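Local coordinates for protein GNA33 (Neisseria gonorrhoeae FA 1090, PDB 2G5D) that probably cleaves the beta-1,4-glycosidic bond between N-acetylmuramic acid and N-acetylglucosamine in peptidoglycan, leaving a 1,6-anhydro ring on the muramic acid, at residues A[82-87]-A[96-101]. Residues are numbered along the deposited sequence; the frame is centred on the assembly and turned at random.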
ATOM      1  N   CYS A  82     -17.966  14.180   3.961  1.00 29.84           N
ATOM      2  CA  CYS A  82     -17.841  13.074   4.929  1.00 29.77           C
ATOM      3  C   CYS A  82     -19.037  12.935   5.879  1.00 29.46           C
ATOM      4  O   CYS A  82     -19.504  11.821   6.134  1.00 28.83           O
ATOM      5  CB  CYS A  82     -16.512  13.148   5.672  1.00 30.55           C
ATOM      6  SG  CYS A  82     -15.152  12.518   4.661  1.00 30.33           S
ATOM      7  N   ALA A  83     -19.535  14.062   6.396  1.00 29.46           N
ATOM      8  CA  ALA A  83     -20.753  14.050   7.199  1.00 29.93           C
ATOM      9  C   ALA A  83     -21.931  13.509   6.379  1.00 29.84           C
ATOM     10  O   ALA A  83     -22.681  12.641   6.843  1.00 29.20           O
ATOM     11  CB  ALA A  83     -21.066  15.447   7.745  1.00 29.28           C
ATOM     12  N   GLN A  84     -22.066  14.005   5.153  1.00 29.53           N
ATOM     13  CA  GLN A  84     -23.189  13.635   4.288  1.00 29.43           C
ATOM     14  C   GLN A  84     -23.138  12.160   3.864  1.00 29.46           C
ATOM     15  O   GLN A  84     -24.183  11.521   3.710  1.00 28.51           O
ATOM     16  CB  GLN A  84     -23.219  14.533   3.051  1.00 29.91           C
ATOM     17  CG  GLN A  84     -24.503  14.411   2.233  1.00 30.07           C
ATOM     18  CD  GLN A  84     -25.742  14.793   3.041  1.00 29.18           C
ATOM     19  OE1 GLN A  84     -25.673  15.638   3.929  1.00 30.43           O
ATOM     20  NE2 GLN A  84     -26.879  14.175   2.729  1.00 28.77           N
ATOM     21  N   ALA A  85     -21.918  11.648   3.659  1.00 29.30           N
ATOM     22  CA  ALA A  85     -21.689  10.231   3.382  1.00 29.40           C
ATOM     23  C   ALA A  85     -22.330   9.352   4.462  1.00 28.94           C
ATOM     24  O   ALA A  85     -22.827   8.286   4.151  1.00 29.05           O
ATOM     25  CB  ALA A  85     -20.180   9.916   3.248  1.00 29.55           C
ATOM     26  N   PHE A  86     -22.339   9.816   5.714  1.00 30.11           N
ATOM     27  CA  PHE A  86     -22.906   9.037   6.819  1.00 30.47           C
ATOM     28  C   PHE A  86     -24.421   9.200   6.978  1.00 30.47           C
ATOM     29  O   PHE A  86     -25.069   8.399   7.638  1.00 30.30           O
ATOM     30  CB  PHE A  86     -22.136   9.291   8.133  1.00 31.65           C
ATOM     31  CG  PHE A  86     -20.900   8.446   8.262  1.00 32.16           C
ATOM     32  CD1 PHE A  86     -19.712   8.814   7.621  1.00 33.14           C
ATOM     33  CD2 PHE A  86     -20.940   7.250   8.976  1.00 33.40           C
ATOM     34  CE1 PHE A  86     -18.555   8.008   7.713  1.00 34.86           C
ATOM     35  CE2 PHE A  86     -19.788   6.419   9.076  1.00 35.49           C
ATOM     36  CZ  PHE A  86     -18.593   6.807   8.446  1.00 33.70           C
ATOM     37  N   GLN A  87     -24.976  10.222   6.335  1.00 30.09           N
ATOM     38  CA  GLN A  87     -26.420  10.406   6.248  1.00 30.99           C
ATOM     39  C   GLN A  87     -27.011   9.863   4.926  1.00 30.24           C
ATOM     40  O   GLN A  87     -28.185  10.049   4.648  1.00 31.12           O
ATOM     41  CB  GLN A  87     -26.763  11.887   6.476  1.00 30.49           C
ATOM     42  CG  GLN A  87     -26.513  12.328   7.931  1.00 32.19           C
ATOM     43  CD  GLN A  87     -26.585  13.838   8.149  1.00 33.20           C
ATOM     44  OE1 GLN A  87     -26.547  14.303   9.299  1.00 36.76           O
ATOM     45  NE2 GLN A  87     -26.676  14.613   7.054  1.00 35.27           N
ATOM     46  N   LYS A  96     -25.344   6.753  -5.633  1.00 28.73           N
ATOM     47  CA  LYS A  96     -25.109   7.420  -6.926  1.00 29.57           C
ATOM     48  C   LYS A  96     -25.430   8.919  -6.863  1.00 30.37           C
ATOM     49  O   LYS A  96     -24.640   9.759  -7.327  1.00 30.81           O
ATOM     50  CB  LYS A  96     -25.955   6.799  -8.024  1.00 29.54           C
ATOM     51  CG  LYS A  96     -25.724   7.428  -9.401  1.00 29.97           C
ATOM     52  CD  LYS A  96     -26.406   6.617 -10.459  1.00 35.34           C
ATOM     53  CE  LYS A  96     -27.048   7.493 -11.482  1.00 36.01           C
ATOM     54  NZ  LYS A  96     -28.217   6.804 -12.069  1.00 37.09           N
ATOM     55  N   ARG A  97     -26.604   9.237  -6.320  1.00 30.27           N
ATOM     56  CA  ARG A  97     -27.043  10.633  -6.215  1.00 30.42           C
ATOM     57  C   ARG A  97     -26.160  11.503  -5.356  1.00 29.69           C
ATOM     58  O   ARG A  97     -25.953  12.659  -5.693  1.00 29.89           O
ATOM     59  CB  ARG A  97     -28.509  10.727  -5.821  1.00 30.21           C
ATOM     60  CG  ARG A  97     -29.333  10.467  -7.016  1.00 32.70           C
ATOM     61  CD  ARG A  97     -30.456   9.485  -6.768  1.00 35.96           C
ATOM     62  NE  ARG A  97     -31.686  10.165  -6.401  1.00 36.47           N
ATOM     63  CZ  ARG A  97     -32.611  10.553  -7.274  1.00 38.58           C
ATOM     64  NH1 ARG A  97     -33.715  11.151  -6.837  1.00 36.59           N
ATOM     65  NH2 ARG A  97     -32.436  10.327  -8.576  1.00 39.90           N
ATOM     66  N   PHE A  98     -25.639  10.921  -4.270  1.00 28.67           N
ATOM     67  CA  PHE A  98     -24.584  11.505  -3.430  1.00 28.71           C
ATOM     68  C   PHE A  98     -23.299  11.877  -4.218  1.00 28.83           C
ATOM     69  O   PHE A  98     -22.771  12.978  -4.053  1.00 27.50           O
ATOM     70  CB  PHE A  98     -24.250  10.536  -2.293  1.00 28.12           C
ATOM     71  CG  PHE A  98     -23.033  10.914  -1.484  1.00 28.58           C
ATOM     72  CD1 PHE A  98     -23.053  12.031  -0.641  1.00 27.03           C
ATOM     73  CD2 PHE A  98     -21.873  10.135  -1.541  1.00 28.69           C
ATOM     74  CE1 PHE A  98     -21.933  12.378   0.097  1.00 29.90           C
ATOM     75  CE2 PHE A  98     -20.748  10.470  -0.793  1.00 29.49           C
ATOM     76  CZ  PHE A  98     -20.777  11.584   0.021  1.00 29.28           C
ATOM     77  N   PHE A  99     -22.805  10.955  -5.048  1.00 28.51           N
ATOM     78  CA  PHE A  99     -21.577  11.203  -5.804  1.00 29.06           C
ATOM     79  C   PHE A  99     -21.841  12.211  -6.934  1.00 28.39           C
ATOM     80  O   PHE A  99     -20.964  12.972  -7.293  1.00 29.52           O
ATOM     81  CB  PHE A  99     -20.913   9.892  -6.327  1.00 27.56           C
ATOM     82  CG  PHE A  99     -20.325   9.016  -5.238  1.00 28.87           C
ATOM     83  CD1 PHE A  99     -20.871   7.756  -4.947  1.00 25.94           C
ATOM     84  CD2 PHE A  99     -19.233   9.467  -4.463  1.00 27.82           C
ATOM     85  CE1 PHE A  99     -20.325   6.938  -3.908  1.00 25.07           C
ATOM     86  CE2 PHE A  99     -18.695   8.661  -3.426  1.00 27.59           C
ATOM     87  CZ  PHE A  99     -19.233   7.398  -3.160  1.00 27.71           C
ATOM     88  N   GLU A 100     -23.043  12.194  -7.499  1.00 29.44           N
ATOM     89  CA  GLU A 100     -23.451  13.160  -8.537  1.00 30.04           C
ATOM     90  C   GLU A 100     -23.692  14.581  -8.048  1.00 30.61           C
ATOM     91  O   GLU A 100     -23.338  15.562  -8.736  1.00 30.44           O
ATOM     92  CB  GLU A 100     -24.695  12.665  -9.261  1.00 29.64           C
ATOM     93  CG  GLU A 100     -24.382  11.484 -10.161  1.00 30.15           C
ATOM     94  CD  GLU A 100     -25.608  10.938 -10.844  1.00 32.87           C
ATOM     95  OE1 GLU A 100     -25.434  10.153 -11.789  1.00 33.05           O
ATOM     96  OE2 GLU A 100     -26.731  11.277 -10.431  1.00 36.35           O
ATOM     97  N   ARG A 101     -24.276  14.671  -6.856  1.00 30.48           N
ATOM     98  CA  ARG A 101     -24.750  15.907  -6.287  1.00 30.52           C
ATOM     99  C   ARG A 101     -23.669  16.683  -5.554  1.00 30.05           C
ATOM    100  O   ARG A 101     -23.733  17.895  -5.509  1.00 29.09           O
ATOM    101  CB  ARG A 101     -25.940  15.646  -5.355  1.00 30.81           C
ATOM    102  CG  ARG A 101     -27.261  15.573  -6.130  1.00 32.14           C
ATOM    103  CD  ARG A 101     -28.365  14.898  -5.376  1.00 32.92           C
ATOM    104  NE  ARG A 101     -29.512  14.659  -6.259  1.00 36.03           N
ATOM    105  CZ  ARG A 101     -30.780  14.625  -5.863  1.00 36.01           C
ATOM    106  NH1 ARG A 101     -31.094  14.812  -4.577  1.00 38.90           N
ATOM    107  NH2 ARG A 101     -31.745  14.401  -6.762  1.00 36.91           N
TER
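Phe98 reaches out of helix 92-102 and sets the far end of its ring against Gln84 and Ala85 on helix 79-86. With CG anti to the backbone N (chi1 171°), beside the carbonyl carbon, the ring extends across to helix 79-86. Phe98 CZ, at the tip of the ring, lies 3.7 Å from Ala85 CB. Phe98 CE1 comes within 3.6 Å of Ala85 N, so the ring also touches the backbone of helix 79-86. Both the amide nitrogen of Ala85 and CB of Gln84 meet the ring obliquely.

Gln84 lies along the CD1-CE1 side of the ring. Its CB is 3.9 Å from Phe98 CE1, and its CG is 4.0 Å from Phe98 CD1. The aliphatic CB and CG of Gln84 thus make the contact with Phe98. The two side chains run past each other in opposite directions, with the amide plane turned 33° from the ring plane. The Gln84 side chain bends at chi2 (61°), and beyond the bend OE1 accepts a hydrogen bond from Arg23 N, which holds the buried amide against the N-terminal part of the protein, while NE2 makes a weak one to Asp22 OD1.

The contact is small, burying 127 Å² in all, and its side-chain part is apolar. Within helix 92-102, Phe98 CD2 sits 3.9 Å above the centre of the Phe99 ring. Phe103, at the start of strand 103-110, meets the Phe98 ring edge-to-face.

This is a join between two consecutive short helices, linked by a brief loop. Helix 58-72 packs against both, its Phe65 touching Ala85 and its Phe58 touching Phe99, and the Cys82-Cys69 disulfide also ties it to helix 79-86, while helix 92-102 leads directly into strand 103-110.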